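Local coordinates for protein endonuclease IV (Thermus thermophilus, PDB 3AAM) that cleaves phosphodiester bonds at apurinic or apyrimidinic sites in DNA during base excision repair, as a metal-dependent TIM-barrel endonuclease, at residues D92-A97 against A128-R133; H221-K226 against L260-A265; K232-D237 against R243-E248. One frame throughout, in Å; residues are numbered along the deposited sequence.

Contact 1. Residues D92-A97 against A128-R133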
loop_
_atom_site.group_PDB
_atom_site.type_symbol
_atom_site.label_atom_id
_atom_site.label_comp_id
_atom_site.label_asym_id
_atom_site.label_seq_id
_atom_site.Cartn_x
_atom_site.Cartn_y
_atom_site.Cartn_z
ATOM N N ASP A 92 7.738 14.117 2.973
ATOM C CA ASP A 92 8.748 13.907 1.941
ATOM C C ASP A 92 8.223 12.908 0.916
ATOM O O ASP A 92 8.372 13.115 -0.286
ATOM C CB ASP A 92 10.053 13.391 2.557
ATOM C CG ASP A 92 11.038 12.889 1.511
ATOM O OD1 ASP A 92 11.537 13.705 0.707
ATOM O OD2 ASP A 92 11.313 11.671 1.497
ATOM N N ASP A 93 7.610 11.824 1.389
ATOM C CA ASP A 93 7.058 10.821 0.481
ATOM C C ASP A 93 6.041 11.460 -0.458
ATOM O O ASP A 93 6.030 11.188 -1.652
ATOM C CB ASP A 93 6.357 9.688 1.241
ATOM C CG ASP A 93 7.316 8.812 2.029
ATOM O OD1 ASP A 93 8.450 8.582 1.559
ATOM O OD2 ASP A 93 6.919 8.337 3.117
ATOM N N LEU A 94 5.180 12.309 0.093
ATOM C CA LEU A 94 4.149 12.972 -0.701
ATOM C C LEU A 94 4.736 13.947 -1.720
ATOM O O LEU A 94 4.265 14.025 -2.852
ATOM C CB LEU A 94 3.175 13.698 0.224
ATOM C CG LEU A 94 2.310 12.789 1.100
ATOM C CD1 LEU A 94 1.681 13.582 2.231
ATOM C CD2 LEU A 94 1.242 12.131 0.243
ATOM N N GLU A 95 5.756 14.690 -1.303
ATOM C CA GLU A 95 6.418 15.655 -2.172
ATOM C C GLU A 95 7.124 14.934 -3.322
ATOM O O GLU A 95 7.057 15.369 -4.474
ATOM C CB GLU A 95 7.418 16.484 -1.360
ATOM C CG GLU A 95 6.753 17.475 -0.408
ATOM C CD GLU A 95 7.632 17.852 0.771
ATOM O OE1 GLU A 95 8.860 17.642 0.699
ATOM O OE2 GLU A 95 7.091 18.370 1.774
ATOM N N LYS A 96 7.789 13.826 -3.003
ATOM C CA LYS A 96 8.492 13.048 -4.013
ATOM C C LYS A 96 7.472 12.442 -4.977
ATOM O O LYS A 96 7.678 12.434 -6.190
ATOM C CB LYS A 96 9.336 11.951 -3.344
ATOM C CG LYS A 96 10.513 12.484 -2.512
ATOM C CD LYS A 96 11.646 12.972 -3.405
ATOM C CE LYS A 96 12.629 13.890 -2.669
ATOM N NZ LYS A 96 13.293 13.273 -1.486
ATOM N N ALA A 97 6.361 11.950 -4.437
ATOM C CA ALA A 97 5.319 11.368 -5.275
ATOM C C ALA A 97 4.767 12.418 -6.242
ATOM O O ALA A 97 4.527 12.130 -7.416
ATOM C CB ALA A 97 4.193 10.810 -4.405
ATOM N N ALA A 128 3.359 19.090 2.865
ATOM C CA ALA A 128 3.675 18.784 1.476
ATOM C C ALA A 128 2.925 19.672 0.494
ATOM O O ALA A 128 3.208 19.655 -0.703
ATOM C CB ALA A 128 3.373 17.318 1.188
ATOM N N GLY A 129 1.972 20.450 0.999
ATOM C CA GLY A 129 1.197 21.319 0.132
ATOM C C GLY A 129 0.528 20.508 -0.958
ATOM O O GLY A 129 0.393 20.957 -2.095
ATOM N N VAL A 130 0.112 19.299 -0.604
ATOM C CA VAL A 130 -0.535 18.404 -1.552
ATOM C C VAL A 130 -1.966 18.826 -1.863
ATOM O O VAL A 130 -2.712 19.245 -0.976
ATOM C CB VAL A 130 -0.563 16.952 -1.017
ATOM C CG1 VAL A 130 -1.289 16.044 -1.998
ATOM C CG2 VAL A 130 0.854 16.455 -0.795
ATOM N N ARG A 131 -2.334 18.723 -3.136
ATOM C CA ARG A 131 -3.683 19.055 -3.565
ATOM C C ARG A 131 -4.474 17.767 -3.736
ATOM O O ARG A 131 -4.398 16.876 -2.893
ATOM C CB ARG A 131 -3.660 19.856 -4.876
ATOM C CG ARG A 131 -3.261 21.318 -4.695
ATOM C CD ARG A 131 -3.827 21.864 -3.385
ATOM N NE ARG A 131 -5.204 21.418 -3.183
ATOM C CZ ARG A 131 -5.807 21.344 -2.000
ATOM N NH1 ARG A 131 -5.159 21.692 -0.893
ATOM N NH2 ARG A 131 -7.056 20.900 -1.920
ATOM N N SER A 132 -5.230 17.661 -4.821
ATOM C CA SER A 132 -6.017 16.461 -5.062
ATOM C C SER A 132 -5.110 15.303 -5.468
ATOM O O SER A 132 -5.539 14.152 -5.525
ATOM C CB SER A 132 -7.053 16.725 -6.156
ATOM O OG SER A 132 -7.933 17.767 -5.772
ATOM N N ARG A 133 -3.847 15.620 -5.733
ATOM C CA ARG A 133 -2.867 14.625 -6.145
ATOM C C ARG A 133 -1.506 15.003 -5.563
ATOM O O ARG A 133 -1.091 16.158 -5.648
ATOM C CB ARG A 133 -2.792 14.594 -7.672
ATOM C CG ARG A 133 -1.989 13.451 -8.260
ATOM C CD ARG A 133 -1.735 13.693 -9.741
ATOM N NE ARG A 133 -1.049 12.575 -10.381
ATOM C CZ ARG A 133 -1.640 11.437 -10.726
ATOM N NH1 ARG A 133 -2.934 11.265 -10.495
ATOM N NH2 ARG A 133 -0.936 10.470 -11.300
#
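A128 presses its methyl against L94 and E95 on one flank of helix 82-100. It has the most surface buried by this contact. Its CB points toward the helix and touches both side chains, 3.8 Å from L94 CB and 3.7 Å from E95 CG. On the L94 side a second group joins in: V130 CG2 comes within 3.7 Å of L94 CB. CG1 of V130 is anti to the backbone N (chi1 178°), which leaves CG2 as the methyl that faces the helix. L94 thus receives both apolar partners on its CB. Its side chain also packs on V105 of strand 104-107 and L125 of helix 114-128. E95 meets A128 differently. Its chain is extended beyond CG and runs alongside the alanine, and OE2 ends 3.5 Å from A128 CA. G129 separates the two contact residues. It has positive phi and ends helix 114-128 in a Schellman motif, and the chain then leads on to strand 135-139. The contact therefore joins two neighbouring outer helices of the TIM barrel at the end of one of them. On the other flank of the helix, K96 NZ makes a salt bridge to D92 OD1. The contact itself is van der Waals only: aliphatic groups meet at L94 and V130, and a carboxylate rests on alanine carbons. Position is therefore fixed here by shape, not by directed bonds.

Contact 2. Residues H221-K226 against L260-A265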
loop_
_atom_site.group_PDB
_atom_site.type_symbol
_atom_site.label_atom_id
_atom_site.label_comp_id
_atom_site.label_asym_id
_atom_site.label_seq_id
_atom_site.Cartn_x
_atom_site.Cartn_y
_atom_site.Cartn_z
ATOM N N HIS A 221 3.509 -15.308 0.358
ATOM C CA HIS A 221 3.270 -15.287 -1.084
ATOM C C HIS A 221 1.874 -15.831 -1.376
ATOM O O HIS A 221 1.252 -16.471 -0.523
ATOM C CB HIS A 221 4.292 -16.165 -1.813
ATOM C CG HIS A 221 5.711 -15.722 -1.649
ATOM N ND1 HIS A 221 6.152 -14.472 -2.026
ATOM C CD2 HIS A 221 6.797 -16.373 -1.167
ATOM C CE1 HIS A 221 7.447 -14.372 -1.785
ATOM N NE2 HIS A 221 7.863 -15.512 -1.262
ATOM N N LEU A 222 1.384 -15.584 -2.586
ATOM C CA LEU A 222 0.069 -16.077 -2.970
ATOM C C LEU A 222 0.041 -17.600 -2.855
ATOM O O LEU A 222 0.992 -18.281 -3.241
ATOM C CB LEU A 222 -0.257 -15.642 -4.399
ATOM C CG LEU A 222 -0.232 -14.125 -4.610
ATOM C CD1 LEU A 222 -0.507 -13.814 -6.071
ATOM C CD2 LEU A 222 -1.259 -13.451 -3.711
ATOM N N LEU A 223 -1.054 -18.114 -2.301
ATOM C CA LEU A 223 -1.264 -19.548 -2.088
ATOM C C LEU A 223 -0.330 -20.181 -1.059
ATOM O O LEU A 223 -0.398 -21.387 -0.827
ATOM C CB LEU A 223 -1.154 -20.320 -3.411
ATOM C CG LEU A 223 -2.200 -20.005 -4.488
ATOM C CD1 LEU A 223 -2.071 -21.010 -5.634
ATOM C CD2 LEU A 223 -3.596 -20.071 -3.893
ATOM N N GLN A 224 0.525 -19.381 -0.425
ATOM C CA GLN A 224 1.457 -19.920 0.561
ATOM C C GLN A 224 1.118 -19.576 2.010
ATOM O O GLN A 224 1.870 -19.913 2.928
ATOM C CB GLN A 224 2.881 -19.460 0.244
ATOM C CG GLN A 224 3.441 -20.056 -1.038
ATOM C CD GLN A 224 4.893 -19.693 -1.261
ATOM O OE1 GLN A 224 5.609 -19.358 -0.316
ATOM N NE2 GLN A 224 5.343 -19.780 -2.508
ATOM N N GLY A 225 -0.019 -18.919 2.209
ATOM C CA GLY A 225 -0.435 -18.542 3.548
ATOM C C GLY A 225 -1.726 -19.202 3.992
ATOM O O GLY A 225 -2.182 -20.168 3.386
ATOM N N LYS A 226 -2.326 -18.660 5.047
ATOM C CA LYS A 226 -3.559 -19.209 5.599
ATOM C C LYS A 226 -4.831 -18.735 4.905
ATOM O O LYS A 226 -5.906 -19.289 5.137
ATOM C CB LYS A 226 -3.645 -18.888 7.094
ATOM C CG LYS A 226 -2.435 -19.351 7.895
ATOM C CD LYS A 226 -2.192 -20.841 7.728
ATOM C CE LYS A 226 -0.942 -21.287 8.479
ATOM N NZ LYS A 226 -0.585 -22.702 8.165
ATOM N N LEU A 260 3.624 -14.387 -10.090
ATOM C CA LEU A 260 3.076 -13.954 -11.369
ATOM C C LEU A 260 2.211 -15.046 -11.993
ATOM O O LEU A 260 1.176 -14.762 -12.597
ATOM C CB LEU A 260 4.200 -13.550 -12.329
ATOM C CG LEU A 260 4.915 -12.248 -11.953
ATOM C CD1 LEU A 260 6.091 -12.012 -12.880
ATOM C CD2 LEU A 260 3.929 -11.087 -12.024
ATOM N N ARG A 261 2.626 -16.299 -11.844
ATOM C CA ARG A 261 1.846 -17.399 -12.394
ATOM C C ARG A 261 0.487 -17.484 -11.697
ATOM O O ARG A 261 -0.523 -17.766 -12.336
ATOM C CB ARG A 261 2.631 -18.711 -12.273
ATOM C CG ARG A 261 3.671 -18.877 -13.392
ATOM C CD ARG A 261 4.770 -19.857 -13.013
ATOM N NE ARG A 261 4.234 -21.159 -12.630
ATOM C CZ ARG A 261 3.915 -22.130 -13.480
ATOM N NH1 ARG A 261 4.075 -21.962 -14.786
ATOM N NH2 ARG A 261 3.429 -23.273 -13.020
ATOM N N VAL A 262 0.451 -17.214 -10.396
ATOM C CA VAL A 262 -0.820 -17.253 -9.678
ATOM C C VAL A 262 -1.698 -16.048 -10.066
ATOM O O VAL A 262 -2.882 -16.207 -10.347
ATOM C CB VAL A 262 -0.591 -17.294 -8.153
ATOM C CG1 VAL A 262 -1.933 -17.288 -7.425
ATOM C CG2 VAL A 262 0.191 -18.557 -7.790
ATOM N N PHE A 263 -1.116 -14.850 -10.097
ATOM C CA PHE A 263 -1.864 -13.649 -10.474
ATOM C C PHE A 263 -2.489 -13.832 -11.847
ATOM O O PHE A 263 -3.662 -13.553 -12.054
ATOM C CB PHE A 263 -0.948 -12.418 -10.552
ATOM C CG PHE A 263 -0.912 -11.585 -9.301
ATOM C CD1 PHE A 263 -2.086 -11.122 -8.716
ATOM C CD2 PHE A 263 0.309 -11.213 -8.744
ATOM C CE1 PHE A 263 -2.038 -10.291 -7.588
ATOM C CE2 PHE A 263 0.369 -10.385 -7.618
ATOM C CZ PHE A 263 -0.802 -9.924 -7.043
ATOM N N ARG A 264 -1.684 -14.306 -12.789
ATOM C CA ARG A 264 -2.148 -14.489 -14.151
ATOM C C ARG A 264 -3.177 -15.595 -14.311
ATOM O O ARG A 264 -4.081 -15.482 -15.138
ATOM C CB ARG A 264 -0.939 -14.686 -15.068
ATOM C CG ARG A 264 -0.215 -13.366 -15.270
ATOM C CD ARG A 264 1.240 -13.494 -15.669
ATOM N NE ARG A 264 1.824 -12.159 -15.769
ATOM C CZ ARG A 264 3.110 -11.905 -15.976
ATOM N NH1 ARG A 264 3.980 -12.900 -16.108
ATOM N NH2 ARG A 264 3.521 -10.645 -16.060
ATOM N N ALA A 265 -3.059 -16.653 -13.518
ATOM C CA ALA A 265 -4.025 -17.740 -13.590
ATOM C C ALA A 265 -5.361 -17.191 -13.108
ATOM O O ALA A 265 -6.411 -17.453 -13.697
ATOM C CB ALA A 265 -3.583 -18.898 -12.713
#
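L222 reaches across to helix 253-267 and sets one methyl on the face of the F263 ring. CD1 stands 3.7 Å from the ring centroid and only 7° off the ring normal, a CH-pi contact centred on the ring. Its distances to the six ring carbons are therefore nearly equal. The two side chains cross at about a right angle. Both residues are buried, and this pair is the tight part of the contact. L222 also touches the next residue back on the helix, with its CB 3.8 Å from V262 CG1. V262 is partly exposed. With chi1 at 178°, it lays CG1 opposite its own N. CG1 meets both leucines, and CG2 meets L223 alone.

The loop follows strand 219-220 and makes a type II beta turn from H221 to Q224, closed by Q224 N to H221 O at 3.0 Å. L222 and L223 are the two central residues of the turn, and both point their side chains toward the same outer helix of the TIM barrel. H219, a manganese ligand, lies a short way back in the chain, its side chain about 9 Å from that of L222. A hydrogen bond from W258 NE1 to L222 O also ties the turn to this helix.

The solvent side is looser. L223 is exposed, and its CD1 approaches V262 CG2 at 4.0 Å. Its side chain also touches E229.

Contact 3. Residues K232-D237 against R243-E248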
loop_
_atom_site.group_PDB
_atom_site.type_symbol
_atom_site.label_atom_id
_atom_site.label_comp_id
_atom_site.label_asym_id
_atom_site.label_seq_id
_atom_site.Cartn_x
_atom_site.Cartn_y
_atom_site.Cartn_z
ATOM N N LYS A 232 -8.049 -15.040 -4.046
ATOM C CA LYS A 232 -8.519 -15.088 -5.421
ATOM C C LYS A 232 -9.882 -14.396 -5.472
ATOM O O LYS A 232 -10.163 -13.620 -6.382
ATOM C CB LYS A 232 -8.660 -16.538 -5.892
ATOM C CG LYS A 232 -9.265 -16.679 -7.288
ATOM C CD LYS A 232 -9.501 -18.143 -7.666
ATOM C CE LYS A 232 -10.556 -18.786 -6.775
ATOM N NZ LYS A 232 -10.870 -20.193 -7.173
ATOM N N ARG A 233 -10.715 -14.677 -4.475
ATOM C CA ARG A 233 -12.048 -14.096 -4.401
ATOM C C ARG A 233 -12.013 -12.581 -4.210
ATOM O O ARG A 233 -12.903 -11.872 -4.679
ATOM C CB ARG A 233 -12.840 -14.765 -3.278
ATOM C CG ARG A 233 -13.198 -16.220 -3.570
ATOM C CD ARG A 233 -14.551 -16.341 -4.269
ATOM N NE ARG A 233 -14.590 -15.687 -5.575
ATOM C CZ ARG A 233 -13.987 -16.150 -6.666
ATOM N NH1 ARG A 233 -14.080 -15.485 -7.810
ATOM N NH2 ARG A 233 -13.297 -17.283 -6.616
ATOM N N VAL A 234 -10.989 -12.084 -3.522
ATOM C CA VAL A 234 -10.848 -10.644 -3.321
ATOM C C VAL A 234 -10.359 -10.014 -4.628
ATOM O O VAL A 234 -10.910 -9.017 -5.104
ATOM C CB VAL A 234 -9.834 -10.329 -2.186
ATOM C CG1 VAL A 234 -9.545 -8.832 -2.129
ATOM C CG2 VAL A 234 -10.394 -10.789 -0.853
ATOM N N PHE A 235 -9.328 -10.616 -5.209
ATOM C CA PHE A 235 -8.742 -10.136 -6.451
ATOM C C PHE A 235 -9.767 -10.068 -7.579
ATOM O O PHE A 235 -9.766 -9.126 -8.369
ATOM C CB PHE A 235 -7.589 -11.068 -6.855
ATOM C CG PHE A 235 -6.818 -10.613 -8.071
ATOM C CD1 PHE A 235 -6.093 -9.424 -8.056
ATOM C CD2 PHE A 235 -6.783 -11.400 -9.216
ATOM C CE1 PHE A 235 -5.340 -9.026 -9.166
ATOM C CE2 PHE A 235 -6.035 -11.013 -10.330
ATOM C CZ PHE A 235 -5.313 -9.827 -10.305
ATOM N N LEU A 236 -10.657 -11.056 -7.629
ATOM C CA LEU A 236 -11.660 -11.132 -8.683
ATOM C C LEU A 236 -13.042 -10.612 -8.315
ATOM O O LEU A 236 -13.990 -10.787 -9.079
ATOM C CB LEU A 236 -11.781 -12.576 -9.167
ATOM C CG LEU A 236 -10.503 -13.181 -9.750
ATOM C CD1 LEU A 236 -10.805 -14.584 -10.264
ATOM C CD2 LEU A 236 -9.976 -12.300 -10.876
ATOM N N ASP A 237 -13.177 -9.986 -7.152
ATOM C CA ASP A 237 -14.487 -9.469 -6.781
ATOM C C ASP A 237 -14.841 -8.400 -7.807
ATOM O O ASP A 237 -14.057 -7.492 -8.057
ATOM C CB ASP A 237 -14.458 -8.867 -5.378
ATOM C CG ASP A 237 -15.831 -8.439 -4.905
ATOM O OD1 ASP A 237 -16.321 -7.391 -5.373
ATOM O OD2 ASP A 237 -16.419 -9.159 -4.075
ATOM N N ARG A 243 -9.371 -1.804 -9.678
ATOM C CA ARG A 243 -8.439 -1.356 -8.656
ATOM C C ARG A 243 -7.027 -1.870 -8.890
ATOM O O ARG A 243 -6.774 -2.642 -9.819
ATOM C CB ARG A 243 -8.917 -1.789 -7.266
ATOM C CG ARG A 243 -10.356 -1.413 -6.936
ATOM C CD ARG A 243 -10.641 0.069 -7.114
ATOM N NE ARG A 243 -12.028 0.365 -6.761
ATOM C CZ ARG A 243 -12.715 1.408 -7.210
ATOM N NH1 ARG A 243 -12.149 2.274 -8.039
ATOM N NH2 ARG A 243 -13.977 1.578 -6.837
ATOM N N VAL A 244 -6.116 -1.431 -8.028
ATOM C CA VAL A 244 -4.710 -1.804 -8.094
ATOM C C VAL A 244 -4.362 -2.761 -6.958
ATOM O O VAL A 244 -4.635 -2.474 -5.798
ATOM C CB VAL A 244 -3.826 -0.549 -7.981
ATOM C CG1 VAL A 244 -2.357 -0.942 -7.869
ATOM C CG2 VAL A 244 -4.052 0.342 -9.193
ATOM N N PHE A 245 -3.755 -3.892 -7.302
ATOM C CA PHE A 245 -3.374 -4.896 -6.318
ATOM C C PHE A 245 -1.859 -5.037 -6.263
ATOM O O PHE A 245 -1.214 -5.283 -7.282
ATOM C CB PHE A 245 -4.007 -6.242 -6.675
ATOM C CG PHE A 245 -5.505 -6.267 -6.533
ATOM C CD1 PHE A 245 -6.100 -6.776 -5.389
ATOM C CD2 PHE A 245 -6.317 -5.759 -7.542
ATOM C CE1 PHE A 245 -7.486 -6.787 -5.243
ATOM C CE2 PHE A 245 -7.706 -5.763 -7.408
ATOM C CZ PHE A 245 -8.291 -6.279 -6.255
ATOM N N ILE A 246 -1.298 -4.869 -5.070
ATOM C CA ILE A 246 0.144 -4.978 -4.865
ATOM C C ILE A 246 0.471 -6.040 -3.820
ATOM O O ILE A 246 -0.072 -6.022 -2.712
ATOM C CB ILE A 246 0.747 -3.622 -4.384
ATOM C CG1 ILE A 246 0.561 -2.546 -5.456
ATOM C CG2 ILE A 246 2.224 -3.787 -4.055
ATOM C CD1 ILE A 246 1.289 -2.839 -6.769
ATOM N N LEU A 247 1.356 -6.965 -4.176
ATOM C CA LEU A 247 1.790 -8.017 -3.263
ATOM C C LEU A 247 3.093 -7.512 -2.649
ATOM O O LEU A 247 3.926 -6.935 -3.352
ATOM C CB LEU A 247 2.041 -9.323 -4.027
ATOM C CG LEU A 247 2.526 -10.505 -3.184
ATOM C CD1 LEU A 247 1.477 -10.892 -2.142
ATOM C CD2 LEU A 247 2.816 -11.683 -4.102
ATOM N N GLU A 248 3.253 -7.707 -1.342
ATOM C CA GLU A 248 4.448 -7.250 -0.631
ATOM C C GLU A 248 5.127 -8.432 0.054
ATOM O O GLU A 248 4.954 -8.649 1.249
ATOM C CB GLU A 248 4.063 -6.205 0.418
ATOM C CG GLU A 248 3.233 -5.041 -0.111
ATOM C CD GLU A 248 2.834 -4.080 0.992
ATOM O OE1 GLU A 248 2.319 -4.551 2.031
ATOM O OE2 GLU A 248 3.027 -2.861 0.823
#
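In the TIM barrel of this enzyme, helix 230-235 packs on the outside of strand 244-247, and this contact is where the two meet. The centre is an edge-to-face (T-shaped) pair of phenylalanines. F235 turns its edge toward the face of F245. The ring centroids are 4.9 Å apart and the planes stand at 75°. F235 CD1 makes the closest approach, 3.6 Å from F245 CG. It lies above the F245 ring but is displaced toward the rim. CE1, its neighbour on the same edge, follows at 3.8 Å from F245 CD2. F245 CB lies near the plane of the F235 ring, 4.0 Å from CE1, so the edge also meets the start of the F245 side chain.

The first torsions bring the rings together. F235 has CG anti to its own N (chi1 -175°), and its ring swings in toward the strand. F245 has CG anti to its carbonyl carbon (chi1 -68°), and its ring lies against the last turn of the helix. There its far end meets backbone as well as side chain: CZ comes to 3.8 Å from F235 O. V234 adds a lighter touch. Its O lies 4.0 Å from F245 CZ, and its side chain approaches with CG1 4.3 Å from F245 CE1. All three residues are buried, and the contact is apolar apart from these two carbonyl oxygens.

Strand 244-247 is paired in parallel with strands 3-6 and 202-208, and V203 of the latter touches the F245 side chain. P2 touches both phenylalanine side chains. F235 also meets F263 and W266 of helix 253-267, while V234 packs on P184 at the start of helix 184-194.

In the fold
Contacts 1 and 2 lie in the layer of helices and loops around the barrel, while contact 3 joins that layer to a barrel strand. Contact 3 is buried and packs aromatic rings. Contacts 1 and 2 are partly buried; each sets a loop against an outer helix through aliphatic groups, with one ring added in contact 2 and a carboxylate beside alanine carbons in contact 1. Contacts 2 and 3 are neighbours, with centres 11 Å apart. They touch where F263 CD1 meets F235 CZ at 3.8 Å and L222 packs on L247, and contact 3 is nested in the loop that contact 2 closes. Contact 1 lies across the chain's centre, about 33 Å from contact 2 between centres.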